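Side-chain contacts in tetratricopeptide TPR_2 repeat protein (PDB 5DJS), which is of unknown function but combines tetratricopeptide repeats with a GT-B-type region of glycosyl transferase family 41, which holds uridine-5'-diphosphate in a pocket: residues C311-D316 / A428-V433; G334-L339 / T401-T406; R361-A366 / Y407-V412; T423-A428 / V433-L438. The protein carries 1 engineered substitution. All coordinates share one frame; numbering follows the deposited sequence.

Interaction 1: residues C311-D316 / A428-V433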
# COMPACT_ATOMS: atom_id res chain seq x y z
N CYS A 311 -14.02 6.76 -5.92
CA CYS A 311 -13.24 7.57 -6.88
C CYS A 311 -13.47 9.10 -6.84
O CYS A 311 -12.90 9.83 -7.67
CB CYS A 311 -13.52 7.05 -8.28
SG CYS A 311 -13.09 5.31 -8.51
N ASN A 312 -14.27 9.60 -5.91
CA ASN A 312 -14.50 11.05 -5.81
C ASN A 312 -13.23 11.78 -5.36
O ASN A 312 -12.58 11.35 -4.41
CB ASN A 312 -15.67 11.38 -4.87
CG ASN A 312 -15.40 11.00 -3.43
OD1 ASN A 312 -15.10 9.85 -3.14
ND2 ASN A 312 -15.47 11.96 -2.53
N PRO A 313 -12.87 12.89 -6.03
CA PRO A 313 -11.60 13.56 -5.75
C PRO A 313 -11.67 14.49 -4.55
O PRO A 313 -12.76 14.87 -4.15
CB PRO A 313 -11.37 14.39 -7.00
CG PRO A 313 -12.75 14.84 -7.34
CD PRO A 313 -13.66 13.68 -6.99
N PRO A 314 -10.52 14.88 -3.99
CA PRO A 314 -10.55 15.83 -2.89
C PRO A 314 -11.01 17.23 -3.34
O PRO A 314 -11.04 17.51 -4.55
CB PRO A 314 -9.09 15.85 -2.40
CG PRO A 314 -8.29 15.48 -3.60
CD PRO A 314 -9.14 14.50 -4.35
N PRO A 315 -11.38 18.10 -2.38
CA PRO A 315 -11.83 19.44 -2.75
C PRO A 315 -10.71 20.33 -3.32
O PRO A 315 -10.96 21.09 -4.26
CB PRO A 315 -12.39 20.00 -1.44
CG PRO A 315 -11.63 19.28 -0.37
CD PRO A 315 -11.33 17.92 -0.91
N ASP A 316 -9.49 20.21 -2.79
CA ASP A 316 -8.35 21.06 -3.18
C ASP A 316 -7.62 20.58 -4.46
O ASP A 316 -6.39 20.65 -4.54
CB ASP A 316 -7.37 21.21 -2.00
CG ASP A 316 -6.73 19.88 -1.56
OD1 ASP A 316 -7.34 18.81 -1.78
OD2 ASP A 316 -5.62 19.91 -0.99
N ALA A 428 -4.07 10.18 -11.74
CA ALA A 428 -3.85 10.55 -13.14
C ALA A 428 -5.17 10.88 -13.82
O ALA A 428 -5.33 11.96 -14.38
CB ALA A 428 -3.13 9.42 -13.89
N LEU A 429 -6.12 9.95 -13.73
CA LEU A 429 -7.45 10.16 -14.30
C LEU A 429 -8.11 11.44 -13.78
O LEU A 429 -8.66 12.20 -14.57
CB LEU A 429 -8.38 8.95 -14.05
CG LEU A 429 -7.98 7.55 -14.55
CD1 LEU A 429 -9.20 6.64 -14.57
CD2 LEU A 429 -7.32 7.56 -15.92
N TRP A 430 -8.01 11.71 -12.48
CA TRP A 430 -8.51 12.98 -11.91
C TRP A 430 -7.97 14.23 -12.61
O TRP A 430 -8.67 15.26 -12.67
CB TRP A 430 -8.18 13.09 -10.40
CG TRP A 430 -9.00 12.23 -9.46
CD1 TRP A 430 -10.22 11.66 -9.70
CD2 TRP A 430 -8.65 11.89 -8.11
NE1 TRP A 430 -10.64 10.97 -8.58
CE2 TRP A 430 -9.70 11.10 -7.60
CE3 TRP A 430 -7.55 12.17 -7.29
CZ2 TRP A 430 -9.67 10.57 -6.30
CZ3 TRP A 430 -7.53 11.66 -5.99
CH2 TRP A 430 -8.58 10.87 -5.51
N MET A 431 -6.74 14.15 -13.13
CA MET A 431 -6.09 15.23 -13.90
C MET A 431 -6.20 15.07 -15.43
O MET A 431 -5.44 15.68 -16.19
CB MET A 431 -4.62 15.33 -13.48
CG MET A 431 -4.41 15.59 -12.00
SD MET A 431 -5.27 17.06 -11.40
CE MET A 431 -4.48 18.37 -12.34
N GLY A 432 -7.16 14.27 -15.89
CA GLY A 432 -7.39 14.10 -17.32
C GLY A 432 -6.26 13.48 -18.10
O GLY A 432 -6.13 13.75 -19.30
N VAL A 433 -5.45 12.65 -17.44
CA VAL A 433 -4.36 11.92 -18.08
C VAL A 433 -4.78 10.45 -18.20
O VAL A 433 -5.14 9.85 -17.19
CB VAL A 433 -3.05 12.04 -17.27
CG1 VAL A 433 -1.90 11.29 -17.94
CG2 VAL A 433 -2.66 13.49 -17.08

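Interaction 2: residues G334-L339 / T401-T406. With UDP (uridine-5'-diphosphate), chain E.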
# COMPACT_ATOMS: atom_id res chain seq x y z
N GLY A 334 4.60 9.25 -18.24
CA GLY A 334 4.72 9.43 -16.78
C GLY A 334 4.37 8.19 -15.97
O GLY A 334 3.48 7.42 -16.36
N CYS A 335 5.08 7.98 -14.86
CA CYS A 335 4.77 6.90 -13.91
C CYS A 335 5.20 7.30 -12.51
O CYS A 335 6.39 7.26 -12.19
CB CYS A 335 5.45 5.59 -14.29
SG CYS A 335 5.14 4.29 -13.08
N PHE A 336 4.24 7.68 -11.67
CA PHE A 336 4.53 8.22 -10.35
C PHE A 336 4.38 7.18 -9.23
O PHE A 336 3.95 7.49 -8.11
CB PHE A 336 3.68 9.47 -10.08
CG PHE A 336 3.81 10.56 -11.12
CD1 PHE A 336 4.90 10.64 -12.00
CD2 PHE A 336 2.83 11.54 -11.20
CE1 PHE A 336 4.99 11.65 -12.94
CE2 PHE A 336 2.92 12.56 -12.14
CZ PHE A 336 4.00 12.62 -13.01
N ASN A 337 4.78 5.95 -9.53
CA ASN A 337 4.69 4.82 -8.62
C ASN A 337 5.99 4.57 -7.82
O ASN A 337 7.09 4.93 -8.25
CB ASN A 337 4.29 3.57 -9.40
CG ASN A 337 2.83 3.56 -9.78
OD1 ASN A 337 1.98 3.78 -8.93
ND2 ASN A 337 2.53 3.30 -11.03
N ARG A 338 5.81 3.96 -6.64
CA ARG A 338 6.90 3.47 -5.79
C ARG A 338 7.93 2.67 -6.59
O ARG A 338 7.56 1.94 -7.52
CB ARG A 338 6.35 2.54 -4.68
CG ARG A 338 5.51 3.24 -3.62
CD ARG A 338 5.17 2.33 -2.44
NE ARG A 338 4.04 1.40 -2.69
CZ ARG A 338 4.10 0.07 -2.70
NH1 ARG A 338 5.25 -0.57 -2.49
NH2 ARG A 338 3.01 -0.65 -2.92
N LEU A 339 9.19 2.78 -6.18
CA LEU A 339 10.28 2.14 -6.92
C LEU A 339 10.26 0.62 -6.88
O LEU A 339 10.74 -0.04 -7.80
CB LEU A 339 11.63 2.69 -6.46
CG LEU A 339 11.80 4.21 -6.67
CD1 LEU A 339 13.11 4.67 -6.07
CD2 LEU A 339 11.73 4.61 -8.14
N THR A 401 -0.86 17.89 -3.67
CA THR A 401 -1.37 18.79 -4.72
C THR A 401 -0.29 19.24 -5.71
O THR A 401 -0.59 19.46 -6.88
CB THR A 401 -2.05 20.06 -4.16
OG1 THR A 401 -1.16 20.73 -3.27
CG2 THR A 401 -3.35 19.71 -3.43
N ASP A 402 0.95 19.37 -5.23
CA ASP A 402 2.08 19.64 -6.12
C ASP A 402 2.29 18.49 -7.11
O ASP A 402 2.61 18.73 -8.28
CB ASP A 402 3.38 19.90 -5.33
CG ASP A 402 3.37 21.25 -4.60
OD1 ASP A 402 2.30 21.88 -4.48
OD2 ASP A 402 4.45 21.69 -4.13
N LEU A 403 2.11 17.25 -6.65
CA LEU A 403 2.25 16.07 -7.52
C LEU A 403 1.11 15.96 -8.52
O LEU A 403 1.33 15.70 -9.70
CB LEU A 403 2.34 14.78 -6.71
CG LEU A 403 2.53 13.47 -7.50
CD1 LEU A 403 4.00 13.16 -7.77
CD2 LEU A 403 1.86 12.31 -6.78
N LEU A 404 -0.11 16.14 -8.03
CA LEU A 404 -1.28 16.24 -8.91
C LEU A 404 -1.08 17.27 -10.04
O LEU A 404 -1.37 17.00 -11.21
CB LEU A 404 -2.54 16.59 -8.09
CG LEU A 404 -3.53 15.52 -7.57
CD1 LEU A 404 -3.10 14.09 -7.80
CD2 LEU A 404 -3.85 15.77 -6.10
N ALA A 405 -0.55 18.44 -9.68
CA ALA A 405 -0.31 19.52 -10.64
C ALA A 405 0.68 19.13 -11.75
O ALA A 405 0.51 19.60 -12.87
CB ALA A 405 0.16 20.78 -9.92
N THR A 406 1.67 18.28 -11.46
CA THR A 406 2.65 17.85 -12.49
C THR A 406 2.09 16.85 -13.51
O THR A 406 2.77 16.51 -14.46
CB THR A 406 3.96 17.24 -11.90
OG1 THR A 406 3.67 16.01 -11.22
CG2 THR A 406 4.68 18.21 -10.97
N1 UDP E . 2.70 10.65 -3.28
C2 UDP E . 3.26 11.91 -2.91
N3 UDP E . 4.47 12.26 -3.39
C4 UDP E . 5.15 11.46 -4.22
C5 UDP E . 4.63 10.23 -4.61
C6 UDP E . 3.39 9.85 -4.12
O2 UDP E . 2.67 12.70 -2.14
O4 UDP E . 6.26 11.80 -4.65
C1' UDP E . 1.37 10.26 -2.76
C2' UDP E . 0.39 10.15 -3.92
O2' UDP E . -0.82 10.79 -3.50
C3' UDP E . 0.27 8.66 -4.18
C4' UDP E . 0.65 7.99 -2.86
O4' UDP E . 1.37 8.98 -2.10
O3' UDP E . -1.04 8.27 -4.59
C5' UDP E . 1.53 6.74 -2.96
O5' UDP E . 1.24 5.94 -4.11
PA UDP E . 2.28 4.78 -4.55
O1A UDP E . 2.37 3.81 -3.40
O2A UDP E . 3.53 5.47 -5.06
O3A UDP E . 1.64 4.02 -5.83
PB UDP E . 0.17 3.35 -5.85
O1B UDP E . -0.78 4.38 -5.31
O2B UDP E . -0.08 3.11 -7.30
O3B UDP E . 0.30 2.09 -5.02

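Interaction 3: residues R361-A366 / Y407-V412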
# COMPACT_ATOMS: atom_id res chain seq x y z
N ARG A 361 9.88 11.28 -23.84
CA ARG A 361 10.58 11.33 -22.56
C ARG A 361 9.73 10.64 -21.51
O ARG A 361 8.51 10.68 -21.61
CB ARG A 361 10.82 12.78 -22.16
CG ARG A 361 11.69 13.56 -23.14
CD ARG A 361 11.70 15.05 -22.84
NE ARG A 361 12.27 15.37 -21.52
CZ ARG A 361 13.56 15.30 -21.19
NH1 ARG A 361 14.49 14.91 -22.07
NH2 ARG A 361 13.95 15.62 -19.96
N LEU A 362 10.37 9.99 -20.53
CA LEU A 362 9.68 9.32 -19.41
C LEU A 362 9.97 10.04 -18.10
O LEU A 362 11.12 10.33 -17.78
CB LEU A 362 10.12 7.87 -19.30
CG LEU A 362 9.50 7.02 -18.18
CD1 LEU A 362 7.98 6.94 -18.28
CD2 LEU A 362 10.10 5.63 -18.23
N ARG A 363 8.91 10.29 -17.33
CA ARG A 363 8.96 11.09 -16.11
C ARG A 363 8.56 10.24 -14.90
O ARG A 363 7.39 9.89 -14.74
CB ARG A 363 7.98 12.25 -16.26
CG ARG A 363 7.98 13.25 -15.10
CD ARG A 363 8.84 14.47 -15.39
NE ARG A 363 8.19 15.70 -14.95
CZ ARG A 363 7.48 16.53 -15.71
NH1 ARG A 363 7.31 16.32 -17.02
NH2 ARG A 363 6.94 17.62 -15.16
N LEU A 364 9.53 9.90 -14.05
CA LEU A 364 9.27 9.16 -12.81
C LEU A 364 9.36 10.09 -11.62
O LEU A 364 10.25 10.95 -11.56
CB LEU A 364 10.25 8.00 -12.64
CG LEU A 364 10.44 7.06 -13.83
CD1 LEU A 364 11.42 5.95 -13.46
CD2 LEU A 364 9.12 6.47 -14.29
N ILE A 365 8.44 9.92 -10.67
CA ILE A 365 8.46 10.66 -9.41
C ILE A 365 8.15 9.69 -8.29
O ILE A 365 7.07 9.08 -8.26
CB ILE A 365 7.42 11.80 -9.38
CG1 ILE A 365 7.64 12.79 -10.53
CG2 ILE A 365 7.51 12.54 -8.05
CD1 ILE A 365 6.48 13.73 -10.76
N ALA A 366 9.09 9.56 -7.36
CA ALA A 366 8.99 8.57 -6.28
C ALA A 366 10.02 8.86 -5.18
O ALA A 366 10.94 9.66 -5.36
CB ALA A 366 9.19 7.17 -6.83
N TYR A 407 0.87 16.35 -13.30
CA TYR A 407 0.17 15.60 -14.35
C TYR A 407 -0.20 16.47 -15.56
O TYR A 407 -0.35 15.95 -16.67
CB TYR A 407 -1.08 14.91 -13.82
CG TYR A 407 -0.83 13.55 -13.21
CD1 TYR A 407 -0.54 12.45 -14.01
CD2 TYR A 407 -0.88 13.37 -11.82
CE1 TYR A 407 -0.33 11.20 -13.46
CE2 TYR A 407 -0.66 12.11 -11.26
CZ TYR A 407 -0.39 11.04 -12.08
OH TYR A 407 -0.17 9.81 -11.53
N ASN A 408 -0.34 17.78 -15.34
CA ASN A 408 -0.56 18.74 -16.44
C ASN A 408 0.54 18.70 -17.50
O ASN A 408 0.25 18.95 -18.67
CB ASN A 408 -0.69 20.17 -15.90
CG ASN A 408 -2.04 20.42 -15.25
OD1 ASN A 408 -3.06 19.86 -15.65
ND2 ASN A 408 -2.06 21.31 -14.25
N ASP A 409 1.77 18.39 -17.07
CA ASP A 409 2.91 18.24 -17.98
C ASP A 409 3.11 16.81 -18.52
O ASP A 409 4.12 16.55 -19.17
CB ASP A 409 4.19 18.71 -17.27
CG ASP A 409 4.06 20.14 -16.72
OD1 ASP A 409 3.26 20.94 -17.25
OD2 ASP A 409 4.77 20.46 -15.74
N ILE A 410 2.14 15.91 -18.29
CA ILE A 410 2.20 14.51 -18.75
C ILE A 410 1.08 14.25 -19.74
O ILE A 410 -0.08 14.57 -19.47
CB ILE A 410 2.02 13.51 -17.57
CG1 ILE A 410 3.04 13.77 -16.45
CG2 ILE A 410 2.12 12.05 -18.04
CD1 ILE A 410 4.49 13.57 -16.84
N ASP A 411 1.41 13.61 -20.85
CA ASP A 411 0.43 13.28 -21.89
C ASP A 411 -0.25 11.93 -21.63
O ASP A 411 -1.46 11.79 -21.82
CB ASP A 411 1.10 13.25 -23.26
CG ASP A 411 1.80 14.55 -23.59
OD1 ASP A 411 1.11 15.59 -23.62
OD2 ASP A 411 3.03 14.54 -23.80
N VAL A 412 0.55 10.94 -21.23
CA VAL A 412 0.10 9.57 -20.99
C VAL A 412 0.77 9.03 -19.73
O VAL A 412 1.98 9.22 -19.55
CB VAL A 412 0.49 8.66 -22.17
CG1 VAL A 412 0.13 7.20 -21.89
CG2 VAL A 412 -0.16 9.14 -23.47

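Interaction 4: residues T423-A428 / V433-L438. With UDP (uridine-5'-diphosphate), chain E.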
# COMPACT_ATOMS: atom_id res chain seq x y z
N THR A 423 -3.75 4.17 -6.52
CA THR A 423 -4.10 5.55 -6.23
C THR A 423 -3.37 6.50 -7.18
O THR A 423 -3.93 7.55 -7.51
CB THR A 423 -4.04 5.95 -4.72
OG1 THR A 423 -3.28 7.14 -4.55
CG2 THR A 423 -3.49 4.86 -3.80
N THR A 424 -2.18 6.14 -7.67
CA THR A 424 -1.50 6.98 -8.68
C THR A 424 -2.28 6.97 -9.99
O THR A 424 -2.40 7.99 -10.66
CB THR A 424 -0.03 6.57 -8.97
OG1 THR A 424 0.01 5.29 -9.59
CG2 THR A 424 0.82 6.57 -7.71
N SER A 425 -2.82 5.81 -10.34
CA SER A 425 -3.65 5.70 -11.55
C SER A 425 -4.92 6.54 -11.44
O SER A 425 -5.27 7.25 -12.39
CB SER A 425 -4.02 4.25 -11.82
OG SER A 425 -2.84 3.48 -11.79
N LEU A 426 -5.58 6.46 -10.29
CA LEU A 426 -6.77 7.26 -10.04
C LEU A 426 -6.42 8.76 -10.05
O LEU A 426 -7.15 9.56 -10.62
CB LEU A 426 -7.41 6.86 -8.71
CG LEU A 426 -8.65 7.65 -8.29
CD1 LEU A 426 -9.81 7.42 -9.24
CD2 LEU A 426 -9.03 7.26 -6.88
N GLU A 427 -5.29 9.11 -9.44
CA GLU A 427 -4.83 10.50 -9.45
C GLU A 427 -4.60 11.03 -10.86
O GLU A 427 -4.90 12.19 -11.14
CB GLU A 427 -3.54 10.65 -8.63
CG GLU A 427 -3.79 10.62 -7.13
CD GLU A 427 -2.51 10.57 -6.32
OE1 GLU A 427 -1.43 10.23 -6.86
OE2 GLU A 427 -2.60 10.88 -5.11
N ALA A 428 -4.07 10.18 -11.74
CA ALA A 428 -3.85 10.55 -13.14
C ALA A 428 -5.17 10.88 -13.82
O ALA A 428 -5.33 11.96 -14.38
CB ALA A 428 -3.13 9.42 -13.89
N VAL A 433 -5.45 12.65 -17.44
CA VAL A 433 -4.36 11.92 -18.08
C VAL A 433 -4.78 10.45 -18.20
O VAL A 433 -5.14 9.85 -17.19
CB VAL A 433 -3.05 12.04 -17.27
CG1 VAL A 433 -1.90 11.29 -17.94
CG2 VAL A 433 -2.66 13.49 -17.08
N PRO A 434 -4.74 9.88 -19.42
CA PRO A 434 -5.02 8.45 -19.54
C PRO A 434 -3.89 7.58 -18.98
O PRO A 434 -2.73 8.04 -18.89
CB PRO A 434 -5.18 8.23 -21.06
CG PRO A 434 -4.65 9.45 -21.72
CD PRO A 434 -4.28 10.46 -20.69
N VAL A 435 -4.23 6.34 -18.63
CA VAL A 435 -3.30 5.39 -18.01
C VAL A 435 -3.32 4.09 -18.81
O VAL A 435 -4.39 3.52 -19.00
CB VAL A 435 -3.72 5.08 -16.55
CG1 VAL A 435 -2.74 4.12 -15.88
CG2 VAL A 435 -3.84 6.36 -15.74
N VAL A 436 -2.15 3.64 -19.25
CA VAL A 436 -2.01 2.34 -19.91
C VAL A 436 -1.58 1.31 -18.86
O VAL A 436 -0.74 1.60 -18.01
CB VAL A 436 -0.97 2.38 -21.04
CG1 VAL A 436 -0.99 1.09 -21.86
CG2 VAL A 436 -1.20 3.59 -21.96
N THR A 437 -2.19 0.11 -18.90
CA THR A 437 -1.92 -0.96 -17.93
C THR A 437 -1.90 -2.32 -18.60
O THR A 437 -2.44 -2.48 -19.70
CB THR A 437 -3.01 -1.06 -16.83
OG1 THR A 437 -4.23 -1.58 -17.38
CG2 THR A 437 -3.32 0.29 -16.26
N LEU A 438 -1.29 -3.29 -17.92
CA LEU A 438 -1.50 -4.70 -18.21
C LEU A 438 -2.51 -5.27 -17.20
O LEU A 438 -2.41 -5.02 -16.00
CB LEU A 438 -0.18 -5.48 -18.15
CG LEU A 438 -0.23 -7.00 -18.39
CD1 LEU A 438 -0.68 -7.31 -19.81
CD2 LEU A 438 1.12 -7.66 -18.12
N1 UDP E . 2.70 10.65 -3.28
C2 UDP E . 3.26 11.91 -2.91
N3 UDP E . 4.47 12.26 -3.39
C4 UDP E . 5.15 11.46 -4.22
C5 UDP E . 4.63 10.23 -4.61
C6 UDP E . 3.39 9.85 -4.12
O2 UDP E . 2.67 12.70 -2.14
O4 UDP E . 6.26 11.80 -4.65
C1' UDP E . 1.37 10.26 -2.76
C2' UDP E . 0.39 10.15 -3.92
O2' UDP E . -0.82 10.79 -3.50
C3' UDP E . 0.27 8.66 -4.18
C4' UDP E . 0.65 7.99 -2.86
O4' UDP E . 1.37 8.98 -2.10
O3' UDP E . -1.04 8.27 -4.59
C5' UDP E . 1.53 6.74 -2.96
O5' UDP E . 1.24 5.94 -4.11
PA UDP E . 2.28 4.78 -4.55
O1A UDP E . 2.37 3.81 -3.40
O2A UDP E . 3.53 5.47 -5.06
O3A UDP E . 1.64 4.02 -5.83
PB UDP E . 0.17 3.35 -5.85
O1B UDP E . -0.78 4.38 -5.31
O2B UDP E . -0.08 3.11 -7.30
O3B UDP E . 0.30 2.09 -5.02

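Interaction 1: residues C311-D316 / A428-V433
Trp-430 has CG opposite its own carbonyl carbon and next to its backbone N (chi1 -74°), which carries the indole off the last turn of helix 423-430 and against Pro-313 and Pro-314. That turn closes in a Schellman motif. Gly-432, at positive phi, is its C-prime residue: Val-433 N bonds to Ala-428 O at 3.1 Å, and Gly-432 N to Leu-429 O at 2.9 Å. Ala-428 O also takes the N-H of Met-431, the two donors arriving from opposite faces of its carbonyl plane.

Across from the helix end, residues 311-316 form an irregular, proline-rich run on the connection between the two parallel sheets of the GT-B fold. Two prolines share one face of the indole. Pro-313 CB stands 3.7 Å from the centroid of the five-membered ring of Trp-430 and 8° off its normal, a CH-pi contact over the ring centre. Pro-314 CD makes the second CH-pi contact, 4.0 Å from the centroid of the six-membered ring of Trp-430 but displaced toward its rim. Helix 479-521 flanks this run, with Leu-493 and Ser-497 touching Pro-313, while Arg-400 of the UDP pocket touches both Pro-314 and Trp-430.

The edge of the indole is fixed by a polar bond: Trp-430 NE1 donates to Cys-311 O at 2.7 Å, with an N-H...O angle of 155° and the oxygen near the ring plane.

Interaction 2: residues G334-L339 / T401-T406
Phe-336 meets Leu-403 and Thr-406 beside the bound UDP, and the two branches of Leu-403 divide the work. CD1 of Leu-403 lies 4.0 Å from CD2 of Phe-336, while CD2 of Leu-403 is 3.9 Å from C2' of UDP. Chi1 of -179° puts CG of the leucine trans to its backbone N, and chi2 of 87° turns one methyl to the phenyl and the other to the nucleotide. The side chains of Phe-336 and Leu-403 run alongside each other, pointing in opposite senses, and the methyl reaches the ring obliquely. Farther along the phenyl, Thr-406 OG1 is 3.6 Å from Phe-336 CE2.

On the nucleotide side, the chain beyond strand 332-335 runs toward the phosphates, as expected of a ligand-binding loop on a parallel alpha/beta sheet. Arg-338 NE donates to O1A of UDP at 3.0 Å, with an N-H...O angle of 137° and the oxygen at the edge of the guanidinium, in its plane. A weak bond of 3.2 Å runs from Arg-338 N to O2A of UDP. The positive side chain probably offsets part of the diphosphate charge.

A second shell places these groups. Thr-406 OG1 donates to Leu-403 O at 2.8 Å, which ties the hydroxyl back to the backbone of its own segment, and Arg-338 NH1 is held by the hydroxyl of Tyr-123. Ile-365 of strand 361-365 touches Phe-336, Leu-403 and Thr-406, Tyr-407 meets the Phe-336 ring, and Glu-427 of helix 423-430 packs against Leu-403.

Interaction 3: residues R361-A366 / Y407-V412
Arg-363 on strand 361-365 and Ile-410 in the loop leading to strand 412-414 have their CA atoms 8.0 Å apart, a spacing bridged by side chains, with no backbone hydrogen bond between the two segments. Within the loop, Ile-410 N bonds to Tyr-407 O at 3.0 Å.

The arginine folds over the isoleucine. Its CG extends trans to the backbone N (chi1 -176°), after which the chain bends at chi2 (97°) and again at chi3. The aliphatic part thereby packs on the end of Ile-410. Arg-363 CB is 3.8 Å from Ile-410 CD1, and Arg-363 CG is 3.9 Å from Ile-410 CD1. The same methyl lies over one face of the guanidinium, so a single carbon serves both the apolar stem and the flat charged head.

Asp-409 approaches that head differently, at its edge. Its OD2 is 3.6 Å from Arg-363 NH2 and lies near the guanidinium plane, and the carboxylate and guanidinium planes differ by 28°. The pair counts as a salt bridge, but a long one without a hydrogen bond. Asp-409 CB is equally near, 3.6 Å from Arg-363 NH2, so the arginine also rests on the carbon stem of the aspartate. Arg-363 NE has a further long, weak ion pair with Glu-393 OE2.

Within the second parallel sheet, strand 361-365 runs between strands 392-395 and 332-335, and strand 332-335 in turn separates it from strand 412-414. Leu-395 of strand 392-395 touches Arg-363, and Val-332 of strand 332-335 touches both Arg-363 and Ile-410, linking the two sides of the contact.

Interaction 4: residues T423-A428 / V433-L438
The second half of a beta-alpha-beta unit is closed here: Val-435, on strand 435-438, packs under Ser-425 and Ala-428 of helix 423-430. Both branches of the valine are used. CG2 of Val-435 lies 3.6 Å from Ala-428 CB and also meets the backbone oxygen of Ser-425, while CG1 of Val-435 is 4.1 Å from Ser-425 OG. This split follows from chi1 of -178°, which sets CG1 trans to the backbone N of Val-435 and CG2 beside it. The CA atoms of Ser-425 and Val-435 are 6.5 Å apart, which shows how near the backbones come at this point.

The unit runs from strand 412-414 through helix 423-430 to strand 435-438, with both strands parallel and adjacent in the sheet. Ala-413 of the first strand touches Ala-428, Val-433 and Val-435, so Ala-428 of the helix touches both strands of the unit.

Another side of the same helix grips UDP. At its N-terminal end, Thr-424 N donates to O1B of UDP at 3.3 Å (N-H...O angle 139°), and Thr-423 N adds a weak bond of 3.2 Å to O1B of UDP. With these backbone N-H groups turned to O1B, the helix N-terminus probably helps to stabilise the negative phosphate. Thr-423 OG1 donates to the ribose hydroxyl O3'. One turn on, Glu-427 OE2 accepts from O2' of UDP, although the modelled length is too short to be trusted at this resolution. Arg-400 NH1 forms a salt bridge with that same carboxylate oxygen of Glu-427.

In the fold
All four contacts gather around the second parallel sheet of the GT-B fold. Interactions 2 and 4 are buried and mainly apolar, interaction 4 with one backbone bond. Both touch UDP, interaction 2 from the loop after strand 332-335 and from Leu-403, interaction 4 from the first turn of helix 423-430. Interactions 1 and 3 are partly buried and more mixed: the first joins CH-pi contacts to one indole bond, the second a hydrophobic stem to a long ion pair. Interactions 1 and 4 share helix 423-430 and meet at Ala-428 and Val-433. Interactions 2 and 3 reach neighbouring strands, joined by Cys-335 N to Arg-363 O. Tyr-407 packs on Ala-428, with its OH probably bonded to Thr-424 O.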